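Local atomic coordinates of CCMAN5 (Cellulosimicrobium cellulans, PDB entry 2XSG), a protein that hydrolyses alpha-mannosidic linkages as a family 92 glycoside hydrolase, and probably uncovers mannose-6-phosphate on yeast-type glycans. Residues L370-V375 against K419-F424; S409-A414 against G462-G467; E429-L434 against V470-L475. All blocks are in the same frame, centred on the assembly; numbering follows the deposited sequence.

All three contacts lie in the helical part of the family 92 catalytic domain and share its helices in turn; contacts 2 and 3 are buried, contact 1 only partly so. Contact 2, between 409-414 and 462-467, is the closest helix pair, with glycine, serine and backbone oxygens at the interface. Contact 3 uses the same helix 455-474 nearer its C-terminal end, where helix 427-438 stands farther off and larger apolar side chains span the gap; Ile471 also packs on helix 409-418. In contact 1 a loop leaving helix 409-418 covers helix 368-387 with two phenylalanines, and an arginine grips its backbone toward the surface.

Contact 1 of 3, residues L370-V375 against K419-F424; sequences LYRDMV and KGFDGF
Arg372 and Tyr371, neighbours on helix 368-387, meet the two phenylalanines of the 419-424 loop in different ways. The arginine chain runs extended from CG to NE, with CG anti to the backbone N (chi1 -172°), and carries its guanidinium past Phe421 to the loop backbone. There Arg372 NH2 donates to Asp422 O at 2.7 Å, both carbonyl oxygens that it meets lying at the guanidinium edge; the second bond, from Arg372 NH2 to Gly423 O at 3.0 Å, is weak and more bent. The guanidinium is turned only 16° from the plane of the Phe424 ring. The arginine and Phe424 run antiparallel alongside one another, Phe424 CE1 lying over one face of the guanidinium and 4.0 Å from Arg372 CG. On the Phe421 side, Arg372 CB lies 3.8 Å from Phe421 CE2.

Tyr371 CE1 lies 3.5 Å from Phe421 CE1, the two ring planes inclined at 59°, an oblique pair. The Tyr371 hydroxyl is bonded to Asp415, which also pairs with Lys419 NZ. One turn on, Val375 places CG1 over the face of Phe424, a CH-pi contact with Val375 CG1 4.0 Å from the ring centroid.

The loop begins as a Schellman motif: Gly420, with positive phi, ends helix 409-418 and releases the chain toward helix 427-438. Both phenylalanines and Tyr371 also touch Ala416, so the rings fill the junction between helices 368-387 and 409-418, while helix 353-366 borders Tyr371 and Lys419.

Contact 2 of 3, residues S409-A414 against G462-G467; sequences SSVVVA and GYDQYG
Tyr463, on helix 455-474, brings ring carbons CD1 and CE1 against the two methyls of Val411, the two side chains at about a right angle: Tyr463 CD1 lies 3.6 Å from Val411 CG2, and Tyr463 CE1 3.7 Å from Val411 CG1. The Tyr463 hydroxyl is hydrogen-bonded to Ala682 O. The next residue, Asp464, supplies the polar part. Asp464 O accepts from Ser410 OG at 2.8 Å, in the carbonyl plane and on a lone pair; the serine reaches it because chi1 (72°) sets OG between its own backbone N and carbonyl carbon. Asp464 OD1 takes a weak bond from a water that also accepts from Ser410 N, and OD2 forms a salt bridge with Arg408, so the carboxylate sits beside the first turn of helix 409-418.

Gly467 ends the walk, its CA 4.3 Å from Val411 CA. With no side chain it lets the backbones nearly touch, and Ala414 CB comes within 3.4 Å of Gly467 O. The axes of the short segments approach to 7.6 Å, a close glycine-mediated packing of helices that run in the same general direction, crossing at 36°, consistent with the (alpha/alpha)6 barrel of the six-hairpin glycosidase clan.

Contact 3 of 3, residues E429-L434 against V470-L475; sequences EAYPAL and VIADEL
Tyr431 reaches from helix 427-438 to the C-terminal end of helix 455-474 and Leu475 just beyond it; its side chain passes Leu475, then Ile471, then Ala472. Tyr431 CB lies 3.6 Å from Leu475 CD1, and CG is nearly as close to the same methyl. With CG anti to the backbone N (chi1 -175°), the ring continues toward the facing helix. Tyr431 CD1 meets both Leu475 CD1 and Ile471 CG2, the latter 3.7 Å away. Tyr431 CE1 comes next to the backbone of Ala472, 4.1 Å from its N. At the tip, Tyr431 OH lies 3.6 Å from Ala472 CB, and Glu480 of helix 478-495 satisfies the buried hydroxyl by a hydrogen bond.

The helices run antiparallel, at 150°, in the helical part of the catalytic domain, probably its (alpha/alpha)6 barrel. The axes of the two short segments come no closer than 10.9 Å, a distance bridged by apolar contact of a tyrosine, an isoleucine, an alanine and two leucines. One turn on, Leu434 CD1 meets Ile471 CD1 at 3.8 Å, the side chains at about a right angle. Ile471 also packs on Val413 of helix 409-418, and Leu434 on Phe382 of helix 368-387.

Contact 1 of 3, residues L370-V375 against K419-F424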
ATOM      1  N   LEU A 370     -12.904  -2.320   9.651  1.00  3.66           N
ATOM      2  CA  LEU A 370     -12.171  -2.810   8.488  1.00  3.88           C
ATOM      3  C   LEU A 370     -10.877  -3.466   8.946  1.00  3.92           C
ATOM      4  O   LEU A 370     -10.528  -4.559   8.511  1.00  3.52           O
ATOM      5  CB  LEU A 370     -11.874  -1.664   7.515  1.00  3.76           C
ATOM      6  CG  LEU A 370     -11.067  -1.986   6.251  1.00  5.07           C
ATOM      7  CD1 LEU A 370     -11.856  -2.954   5.327  1.00  3.82           C
ATOM      8  CD2 LEU A 370     -10.704  -0.704   5.497  1.00  3.38           C
ATOM      9  N   TYR A 371     -10.176  -2.784   9.840  1.00  4.54           N
ATOM     10  CA  TYR A 371      -8.928  -3.291  10.413  1.00  4.80           C
ATOM     11  C   TYR A 371      -9.140  -4.645  11.053  1.00  4.71           C
ATOM     12  O   TYR A 371      -8.343  -5.553  10.827  1.00  4.64           O
ATOM     13  CB  TYR A 371      -8.403  -2.302  11.447  1.00  4.76           C
ATOM     14  CG  TYR A 371      -7.298  -2.777  12.370  1.00  3.59           C
ATOM     15  CD1 TYR A 371      -7.600  -3.226  13.651  1.00  2.72           C
ATOM     16  CD2 TYR A 371      -5.954  -2.680  12.003  1.00  2.00           C
ATOM     17  CE1 TYR A 371      -6.620  -3.612  14.535  1.00  2.00           C
ATOM     18  CE2 TYR A 371      -4.943  -3.082  12.884  1.00  2.00           C
ATOM     19  CZ  TYR A 371      -5.292  -3.548  14.151  1.00  2.58           C
ATOM     20  OH  TYR A 371      -4.337  -3.936  15.058  1.00  2.30           O
ATOM     21  N   ARG A 372     -10.202  -4.777  11.850  1.00  5.20           N
ATOM     22  CA  ARG A 372     -10.504  -6.058  12.468  1.00  5.45           C
ATOM     23  C   ARG A 372     -10.659  -7.139  11.381  1.00  5.86           C
ATOM     24  O   ARG A 372     -10.074  -8.218  11.493  1.00  5.58           O
ATOM     25  CB  ARG A 372     -11.739  -5.998  13.376  1.00  5.84           C
ATOM     26  CG  ARG A 372     -11.936  -7.306  14.174  1.00  7.37           C
ATOM     27  CD  ARG A 372     -13.248  -7.424  14.984  1.00 11.33           C
ATOM     28  NE  ARG A 372     -13.123  -8.556  15.919  1.00 16.07           N
ATOM     29  CZ  ARG A 372     -13.299  -9.835  15.579  1.00 18.22           C
ATOM     30  NH1 ARG A 372     -13.648 -10.164  14.333  1.00 19.12           N
ATOM     31  NH2 ARG A 372     -13.136 -10.799  16.481  1.00 18.79           N
ATOM     32  N   ASP A 373     -11.406  -6.847  10.318  1.00  5.78           N
ATOM     33  CA  ASP A 373     -11.624  -7.867   9.281  1.00  6.19           C
ATOM     34  C   ASP A 373     -10.307  -8.260   8.608  1.00  5.68           C
ATOM     35  O   ASP A 373     -10.074  -9.428   8.308  1.00  5.09           O
ATOM     36  CB  ASP A 373     -12.647  -7.417   8.237  1.00  6.08           C
ATOM     37  CG  ASP A 373     -14.103  -7.621   8.691  1.00  7.81           C
ATOM     38  OD1 ASP A 373     -14.360  -8.015   9.853  1.00  6.79           O
ATOM     39  OD2 ASP A 373     -14.996  -7.367   7.855  1.00  8.87           O
ATOM     40  N   MET A 374      -9.443  -7.272   8.379  1.00  4.96           N
ATOM     41  CA  MET A 374      -8.135  -7.531   7.809  1.00  3.88           C
ATOM     42  C   MET A 374      -7.281  -8.467   8.673  1.00  3.23           C
ATOM     43  O   MET A 374      -6.637  -9.380   8.156  1.00  2.54           O
ATOM     44  CB  MET A 374      -7.415  -6.210   7.568  1.00  3.87           C
ATOM     45  CG  MET A 374      -8.050  -5.379   6.466  1.00  3.96           C
ATOM     46  SD  MET A 374      -7.154  -3.833   6.258  1.00  6.06           S
ATOM     47  CE  MET A 374      -7.940  -3.154   4.790  1.00  5.82           C
ATOM     48  N   VAL A 375      -7.264  -8.228   9.986  1.00  2.66           N
ATOM     49  CA  VAL A 375      -6.474  -9.049  10.887  1.00  2.79           C
ATOM     50  C   VAL A 375      -7.055 -10.457  10.953  1.00  2.51           C
ATOM     51  O   VAL A 375      -6.309 -11.437  10.913  1.00  2.62           O
ATOM     52  CB  VAL A 375      -6.353  -8.429  12.302  1.00  2.99           C
ATOM     53  CG1 VAL A 375      -5.555  -9.368  13.221  1.00  2.74           C
ATOM     54  CG2 VAL A 375      -5.666  -7.022  12.216  1.00  3.41           C
ATOM     55  N   LYS A 419      -3.999  -3.967  21.021  1.00  7.02           N
ATOM     56  CA  LYS A 419      -5.085  -2.977  20.971  1.00  7.37           C
ATOM     57  C   LYS A 419      -6.425  -3.479  21.535  1.00  7.64           C
ATOM     58  O   LYS A 419      -7.425  -2.768  21.458  1.00  8.13           O
ATOM     59  CB  LYS A 419      -5.280  -2.431  19.541  1.00  6.92           C
ATOM     60  CG  LYS A 419      -4.305  -1.324  19.148  1.00  6.91           C
ATOM     61  CD  LYS A 419      -4.418  -0.947  17.673  1.00  5.48           C
ATOM     62  CE  LYS A 419      -3.380   0.091  17.284  1.00  4.90           C
ATOM     63  NZ  LYS A 419      -1.983  -0.440  17.213  1.00  4.90           N
ATOM     64  N   GLY A 420      -6.441  -4.688  22.098  1.00  8.10           N
ATOM     65  CA  GLY A 420      -7.629  -5.198  22.816  1.00  8.91           C
ATOM     66  C   GLY A 420      -8.691  -5.874  21.958  1.00  9.31           C
ATOM     67  O   GLY A 420      -9.807  -6.113  22.419  1.00  9.14           O
ATOM     68  N   PHE A 421      -8.362  -6.162  20.702  1.00  9.38           N
ATOM     69  CA  PHE A 421      -9.245  -6.933  19.829  1.00  9.86           C
ATOM     70  C   PHE A 421      -9.178  -8.398  20.220  1.00 10.62           C
ATOM     71  O   PHE A 421      -8.098  -8.955  20.458  1.00 10.53           O
ATOM     72  CB  PHE A 421      -8.834  -6.778  18.354  1.00  9.26           C
ATOM     73  CG  PHE A 421      -9.174  -5.442  17.759  1.00  8.04           C
ATOM     74  CD1 PHE A 421      -8.311  -4.355  17.908  1.00  7.81           C
ATOM     75  CD2 PHE A 421     -10.359  -5.264  17.042  1.00  7.41           C
ATOM     76  CE1 PHE A 421      -8.641  -3.111  17.369  1.00  6.49           C
ATOM     77  CE2 PHE A 421     -10.684  -4.021  16.484  1.00  6.13           C
ATOM     78  CZ  PHE A 421      -9.824  -2.951  16.649  1.00  6.38           C
ATOM     79  N   ASP A 422     -10.332  -9.045  20.293  1.00 12.37           N
ATOM     80  CA  ASP A 422     -10.322 -10.466  20.629  1.00 13.61           C
ATOM     81  C   ASP A 422     -11.357 -11.268  19.840  1.00 13.54           C
ATOM     82  O   ASP A 422     -12.048 -10.715  18.977  1.00 14.12           O
ATOM     83  CB  ASP A 422     -10.455 -10.663  22.146  1.00 14.46           C
ATOM     84  CG  ASP A 422     -11.783 -10.183  22.692  1.00 16.06           C
ATOM     85  OD1 ASP A 422     -12.623  -9.651  21.930  1.00 19.01           O
ATOM     86  OD2 ASP A 422     -11.979 -10.327  23.907  1.00 19.77           O
ATOM     87  N   GLY A 423     -11.461 -12.561  20.137  1.00 13.28           N
ATOM     88  CA  GLY A 423     -12.346 -13.453  19.389  1.00 13.34           C
ATOM     89  C   GLY A 423     -11.867 -13.652  17.959  1.00 12.78           C
ATOM     90  O   GLY A 423     -12.670 -13.688  17.036  1.00 13.51           O
ATOM     91  N   PHE A 424     -10.558 -13.763  17.762  1.00 12.49           N
ATOM     92  CA  PHE A 424     -10.022 -14.031  16.427  1.00 11.76           C
ATOM     93  C   PHE A 424     -10.065 -15.533  16.187  1.00 12.27           C
ATOM     94  O   PHE A 424      -9.199 -16.284  16.656  1.00 12.21           O
ATOM     95  CB  PHE A 424      -8.603 -13.482  16.241  1.00 11.37           C
ATOM     96  CG  PHE A 424      -8.546 -11.982  15.974  1.00 10.47           C
ATOM     97  CD1 PHE A 424      -9.118 -11.435  14.824  1.00  8.01           C
ATOM     98  CD2 PHE A 424      -7.902 -11.132  16.865  1.00  8.71           C
ATOM     99  CE1 PHE A 424      -9.061 -10.053  14.578  1.00  8.88           C
ATOM    100  CE2 PHE A 424      -7.822  -9.757  16.625  1.00  9.65           C
ATOM    101  CZ  PHE A 424      -8.401  -9.213  15.484  1.00  8.37           C
TER

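Contact 2 of 3, residues S409-A414 against G462-G467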
ATOM      1  N   SER A 409       3.912 -10.313   9.459  1.00  3.07           N
ATOM      2  CA  SER A 409       2.510 -10.646   9.807  1.00  3.56           C
ATOM      3  C   SER A 409       2.313 -10.837  11.318  1.00  3.26           C
ATOM      4  O   SER A 409       1.277 -10.459  11.850  1.00  3.79           O
ATOM      5  CB  SER A 409       2.027 -11.911   9.080  1.00  3.33           C
ATOM      6  OG  SER A 409       1.854 -11.690   7.690  1.00  3.43           O
ATOM      7  N   SER A 410       3.296 -11.439  11.998  1.00  3.66           N
ATOM      8  CA  SER A 410       3.184 -11.671  13.461  1.00  4.17           C
ATOM      9  C   SER A 410       3.027 -10.357  14.227  1.00  3.89           C
ATOM     10  O   SER A 410       2.378 -10.305  15.280  1.00  3.79           O
ATOM     11  CB  SER A 410       4.385 -12.464  14.011  1.00  4.04           C
ATOM     12  OG  SER A 410       5.574 -11.665  14.044  1.00  5.25           O
ATOM     13  N   VAL A 411       3.623  -9.299  13.682  1.00  3.49           N
ATOM     14  CA  VAL A 411       3.592  -7.975  14.302  1.00  3.23           C
ATOM     15  C   VAL A 411       2.206  -7.380  14.122  1.00  2.99           C
ATOM     16  O   VAL A 411       1.659  -6.798  15.050  1.00  2.77           O
ATOM     17  CB  VAL A 411       4.674  -7.055  13.687  1.00  3.63           C
ATOM     18  CG1 VAL A 411       4.577  -5.617  14.236  1.00  3.51           C
ATOM     19  CG2 VAL A 411       6.090  -7.657  13.960  1.00  2.87           C
ATOM     20  N   VAL A 412       1.638  -7.553  12.927  1.00  2.33           N
ATOM     21  CA  VAL A 412       0.313  -7.035  12.609  1.00  2.11           C
ATOM     22  C   VAL A 412      -0.776  -7.708  13.469  1.00  2.36           C
ATOM     23  O   VAL A 412      -1.691  -7.035  13.977  1.00  2.40           O
ATOM     24  CB  VAL A 412      -0.018  -7.215  11.095  1.00  2.05           C
ATOM     25  CG1 VAL A 412      -1.405  -6.673  10.779  1.00  2.00           C
ATOM     26  CG2 VAL A 412       1.062  -6.530  10.212  1.00  2.03           C
ATOM     27  N   VAL A 413      -0.684  -9.030  13.623  1.00  2.45           N
ATOM     28  CA  VAL A 413      -1.642  -9.766  14.467  1.00  2.29           C
ATOM     29  C   VAL A 413      -1.509  -9.265  15.907  1.00  2.00           C
ATOM     30  O   VAL A 413      -2.506  -8.996  16.587  1.00  2.56           O
ATOM     31  CB  VAL A 413      -1.439 -11.321  14.407  1.00  2.00           C
ATOM     32  CG1 VAL A 413      -2.416 -12.019  15.365  1.00  2.00           C
ATOM     33  CG2 VAL A 413      -1.668 -11.847  12.992  1.00  2.60           C
ATOM     34  N   ALA A 414      -0.272  -9.141  16.355  1.00  2.00           N
ATOM     35  CA  ALA A 414       0.033  -8.646  17.704  1.00  2.19           C
ATOM     36  C   ALA A 414      -0.490  -7.230  17.920  1.00  2.31           C
ATOM     37  O   ALA A 414      -0.832  -6.864  19.037  1.00  2.48           O
ATOM     38  CB  ALA A 414       1.530  -8.697  17.946  1.00  2.00           C
ATOM     39  N   GLY A 462      13.975 -10.228  15.624  1.00  2.37           N
ATOM     40  CA  GLY A 462      13.716  -9.651  16.934  1.00  2.45           C
ATOM     41  C   GLY A 462      12.311  -9.085  16.988  1.00  2.86           C
ATOM     42  O   GLY A 462      11.552  -9.386  17.912  1.00  2.81           O
ATOM     43  N   TYR A 463      11.955  -8.280  15.986  1.00  2.90           N
ATOM     44  CA  TYR A 463      10.617  -7.701  15.928  1.00  3.51           C
ATOM     45  C   TYR A 463       9.538  -8.791  15.696  1.00  3.44           C
ATOM     46  O   TYR A 463       8.479  -8.759  16.317  1.00  3.29           O
ATOM     47  CB  TYR A 463      10.553  -6.616  14.854  1.00  3.62           C
ATOM     48  CG  TYR A 463       9.602  -5.473  15.147  1.00  5.13           C
ATOM     49  CD1 TYR A 463       8.429  -5.671  15.890  1.00  4.24           C
ATOM     50  CD2 TYR A 463       9.858  -4.191  14.662  1.00  5.26           C
ATOM     51  CE1 TYR A 463       7.551  -4.623  16.163  1.00  5.19           C
ATOM     52  CE2 TYR A 463       8.964  -3.128  14.922  1.00  5.10           C
ATOM     53  CZ  TYR A 463       7.815  -3.360  15.672  1.00  5.40           C
ATOM     54  OH  TYR A 463       6.927  -2.331  15.944  1.00  5.59           O
ATOM     55  N   ASP A 464       9.817  -9.751  14.816  1.00  3.17           N
ATOM     56  CA  ASP A 464       8.908 -10.880  14.597  1.00  3.80           C
ATOM     57  C   ASP A 464       8.620 -11.636  15.873  1.00  4.30           C
ATOM     58  O   ASP A 464       7.466 -11.993  16.130  1.00  4.40           O
ATOM     59  CB  ASP A 464       9.488 -11.863  13.585  1.00  3.56           C
ATOM     60  CG  ASP A 464       9.316 -11.397  12.153  1.00  3.37           C
ATOM     61  OD1 ASP A 464       8.431 -10.542  11.891  1.00  4.44           O
ATOM     62  OD2 ASP A 464      10.063 -11.893  11.295  1.00  2.88           O
ATOM     63  N   GLN A 465       9.674 -11.881  16.660  1.00  4.60           N
ATOM     64  CA  GLN A 465       9.551 -12.631  17.907  1.00  4.82           C
ATOM     65  C   GLN A 465       8.815 -11.846  18.987  1.00  5.13           C
ATOM     66  O   GLN A 465       7.994 -12.426  19.732  1.00  4.82           O
ATOM     67  CB  GLN A 465      10.913 -13.114  18.403  1.00  4.94           C
ATOM     68  CG  GLN A 465      11.542 -14.204  17.546  1.00  4.34           C
ATOM     69  CD  GLN A 465      12.924 -14.594  18.055  1.00  4.31           C
ATOM     70  OE1 GLN A 465      13.688 -13.738  18.475  1.00  6.07           O
ATOM     71  NE2 GLN A 465      13.232 -15.891  18.046  1.00  4.88           N
ATOM     72  N   TYR A 466       9.070 -10.540  19.064  1.00  4.56           N
ATOM     73  CA  TYR A 466       8.220  -9.699  19.898  1.00  5.23           C
ATOM     74  C   TYR A 466       6.732  -9.913  19.537  1.00  5.70           C
ATOM     75  O   TYR A 466       5.902 -10.131  20.415  1.00  5.66           O
ATOM     76  CB  TYR A 466       8.588  -8.188  19.845  1.00  5.17           C
ATOM     77  CG  TYR A 466       7.468  -7.344  20.430  1.00  4.69           C
ATOM     78  CD1 TYR A 466       7.241  -7.307  21.811  1.00  5.84           C
ATOM     79  CD2 TYR A 466       6.584  -6.651  19.594  1.00  4.84           C
ATOM     80  CE1 TYR A 466       6.168  -6.572  22.347  1.00  6.64           C
ATOM     81  CE2 TYR A 466       5.521  -5.920  20.112  1.00  5.71           C
ATOM     82  CZ  TYR A 466       5.317  -5.883  21.483  1.00  5.78           C
ATOM     83  OH  TYR A 466       4.268  -5.158  21.984  1.00  5.57           O
ATOM     84  N   GLY A 467       6.398  -9.847  18.246  1.00  6.11           N
ATOM     85  CA  GLY A 467       5.005 -10.010  17.803  1.00  5.67           C
ATOM     86  C   GLY A 467       4.424 -11.377  18.132  1.00  5.80           C
ATOM     87  O   GLY A 467       3.311 -11.493  18.639  1.00  5.14           O
TER
HETATM   88  O   HOH W   1       6.027 -12.190  11.300  1.00  2.00           O

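Contact 3 of 3, residues E429-L434 against V470-L475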
ATOM      1  N   GLU A 429      -4.681 -22.141  15.193  1.00 10.12           N
ATOM      2  CA  GLU A 429      -4.186 -22.748  13.941  1.00 10.07           C
ATOM      3  C   GLU A 429      -3.170 -21.871  13.213  1.00  9.65           C
ATOM      4  O   GLU A 429      -2.205 -22.386  12.634  1.00  9.38           O
ATOM      5  CB  GLU A 429      -5.324 -22.999  12.955  1.00 10.54           C
ATOM      6  CG  GLU A 429      -6.197 -24.172  13.225  1.00 11.99           C
ATOM      7  CD  GLU A 429      -7.244 -24.309  12.150  1.00 14.78           C
ATOM      8  OE1 GLU A 429      -6.881 -24.656  10.993  1.00 14.69           O
ATOM      9  OE2 GLU A 429      -8.428 -24.043  12.463  1.00 16.18           O
ATOM     10  N   ALA A 430      -3.416 -20.561  13.191  1.00  8.59           N
ATOM     11  CA  ALA A 430      -2.501 -19.623  12.563  1.00  8.16           C
ATOM     12  C   ALA A 430      -1.112 -19.672  13.212  1.00  8.40           C
ATOM     13  O   ALA A 430      -0.098 -19.623  12.527  1.00  8.37           O
ATOM     14  CB  ALA A 430      -3.082 -18.189  12.623  1.00  7.49           C
ATOM     15  N   TYR A 431      -1.078 -19.798  14.539  1.00  8.63           N
ATOM     16  CA  TYR A 431       0.180 -19.699  15.311  1.00  8.25           C
ATOM     17  C   TYR A 431       1.380 -20.546  14.814  1.00  7.76           C
ATOM     18  O   TYR A 431       2.442 -19.995  14.575  1.00  7.83           O
ATOM     19  CB  TYR A 431      -0.087 -19.886  16.814  1.00  7.76           C
ATOM     20  CG  TYR A 431       1.126 -19.679  17.682  1.00  8.35           C
ATOM     21  CD1 TYR A 431       1.564 -18.403  17.995  1.00  8.99           C
ATOM     22  CD2 TYR A 431       1.834 -20.770  18.196  1.00  8.39           C
ATOM     23  CE1 TYR A 431       2.683 -18.197  18.780  1.00 10.65           C
ATOM     24  CE2 TYR A 431       2.956 -20.582  18.990  1.00 10.03           C
ATOM     25  CZ  TYR A 431       3.372 -19.283  19.274  1.00 11.66           C
ATOM     26  OH  TYR A 431       4.471 -19.074  20.059  1.00 13.97           O
ATOM     27  N   PRO A 432       1.219 -21.872  14.637  1.00  8.10           N
ATOM     28  CA  PRO A 432       2.387 -22.628  14.162  1.00  8.05           C
ATOM     29  C   PRO A 432       2.877 -22.197  12.769  1.00  8.09           C
ATOM     30  O   PRO A 432       4.083 -22.250  12.503  1.00  8.36           O
ATOM     31  CB  PRO A 432       1.879 -24.072  14.114  1.00  7.80           C
ATOM     32  CG  PRO A 432       0.388 -23.942  14.086  1.00  7.98           C
ATOM     33  CD  PRO A 432       0.089 -22.765  14.935  1.00  7.86           C
ATOM     34  N   ALA A 433       1.960 -21.789  11.895  1.00  7.66           N
ATOM     35  CA  ALA A 433       2.347 -21.263  10.593  1.00  7.78           C
ATOM     36  C   ALA A 433       3.065 -19.918  10.720  1.00  7.09           C
ATOM     37  O   ALA A 433       3.972 -19.619   9.946  1.00  7.34           O
ATOM     38  CB  ALA A 433       1.137 -21.154   9.659  1.00  8.22           C
ATOM     39  N   LEU A 434       2.655 -19.117  11.696  1.00  7.39           N
ATOM     40  CA  LEU A 434       3.348 -17.871  11.990  1.00  7.30           C
ATOM     41  C   LEU A 434       4.743 -18.157  12.565  1.00  8.15           C
ATOM     42  O   LEU A 434       5.700 -17.460  12.219  1.00  8.09           O
ATOM     43  CB  LEU A 434       2.520 -16.975  12.912  1.00  6.83           C
ATOM     44  CG  LEU A 434       1.275 -16.293  12.339  1.00  5.40           C
ATOM     45  CD1 LEU A 434       0.415 -15.748  13.458  1.00  5.49           C
ATOM     46  CD2 LEU A 434       1.645 -15.195  11.379  1.00  3.32           C
ATOM     47  N   VAL A 470       3.397 -11.712  21.837  1.00  6.56           N
ATOM     48  CA  VAL A 470       2.057 -11.181  22.126  1.00  6.48           C
ATOM     49  C   VAL A 470       0.982 -12.221  21.777  1.00  6.75           C
ATOM     50  O   VAL A 470       0.078 -12.497  22.577  1.00  6.91           O
ATOM     51  CB  VAL A 470       1.828  -9.846  21.377  1.00  6.55           C
ATOM     52  CG1 VAL A 470       0.383  -9.365  21.497  1.00  6.93           C
ATOM     53  CG2 VAL A 470       2.796  -8.763  21.885  1.00  6.33           C
ATOM     54  N   ILE A 471       1.096 -12.823  20.591  1.00  6.59           N
ATOM     55  CA  ILE A 471       0.182 -13.899  20.182  1.00  6.17           C
ATOM     56  C   ILE A 471       0.285 -15.126  21.101  1.00  6.52           C
ATOM     57  O   ILE A 471      -0.734 -15.767  21.426  1.00  5.52           O
ATOM     58  CB  ILE A 471       0.416 -14.326  18.709  1.00  6.03           C
ATOM     59  CG1 ILE A 471       0.376 -13.105  17.771  1.00  6.78           C
ATOM     60  CG2 ILE A 471      -0.604 -15.390  18.281  1.00  6.73           C
ATOM     61  CD1 ILE A 471       0.946 -13.362  16.334  1.00  6.48           C
ATOM     62  N   ALA A 472       1.499 -15.459  21.521  1.00  6.42           N
ATOM     63  CA  ALA A 472       1.677 -16.620  22.416  1.00  8.07           C
ATOM     64  C   ALA A 472       0.925 -16.447  23.751  1.00  8.47           C
ATOM     65  O   ALA A 472       0.227 -17.367  24.203  1.00  9.44           O
ATOM     66  CB  ALA A 472       3.177 -16.917  22.645  1.00  7.57           C
ATOM     67  N   ASP A 473       1.058 -15.265  24.363  1.00  9.56           N
ATOM     68  CA  ASP A 473       0.394 -14.939  25.639  1.00 10.08           C
ATOM     69  C   ASP A 473      -1.132 -14.949  25.478  1.00 10.54           C
ATOM     70  O   ASP A 473      -1.862 -15.333  26.386  1.00 10.49           O
ATOM     71  CB  ASP A 473       0.846 -13.561  26.155  1.00  9.95           C
ATOM     72  CG  ASP A 473       2.086 -13.632  27.047  1.00  9.65           C
ATOM     73  OD1 ASP A 473       2.281 -14.651  27.744  1.00  8.12           O
ATOM     74  OD2 ASP A 473       2.872 -12.656  27.059  1.00  8.02           O
ATOM     75  N   GLU A 474      -1.608 -14.502  24.317  1.00 10.69           N
ATOM     76  CA  GLU A 474      -3.035 -14.515  24.041  1.00 10.69           C
ATOM     77  C   GLU A 474      -3.582 -15.937  23.936  1.00 10.75           C
ATOM     78  O   GLU A 474      -4.755 -16.179  24.244  1.00 10.12           O
ATOM     79  CB  GLU A 474      -3.340 -13.743  22.762  1.00 10.87           C
ATOM     80  CG  GLU A 474      -4.817 -13.610  22.458  1.00 11.20           C
ATOM     81  CD  GLU A 474      -5.557 -12.657  23.397  1.00 12.61           C
ATOM     82  OE1 GLU A 474      -4.945 -12.053  24.312  1.00 11.97           O
ATOM     83  OE2 GLU A 474      -6.774 -12.508  23.195  1.00 14.63           O
ATOM     84  N   LEU A 475      -2.743 -16.867  23.491  1.00 10.67           N
ATOM     85  CA  LEU A 475      -3.159 -18.271  23.352  1.00 11.15           C
ATOM     86  C   LEU A 475      -2.907 -19.053  24.634  1.00 11.54           C
ATOM     87  O   LEU A 475      -3.149 -20.258  24.688  1.00 11.73           O
ATOM     88  CB  LEU A 475      -2.437 -18.944  22.176  1.00 11.33           C
ATOM     89  CG  LEU A 475      -2.865 -18.465  20.788  1.00 11.59           C
ATOM     90  CD1 LEU A 475      -1.816 -18.789  19.716  1.00 11.15           C
ATOM     91  CD2 LEU A 475      -4.222 -19.055  20.434  1.00 11.42           C
TER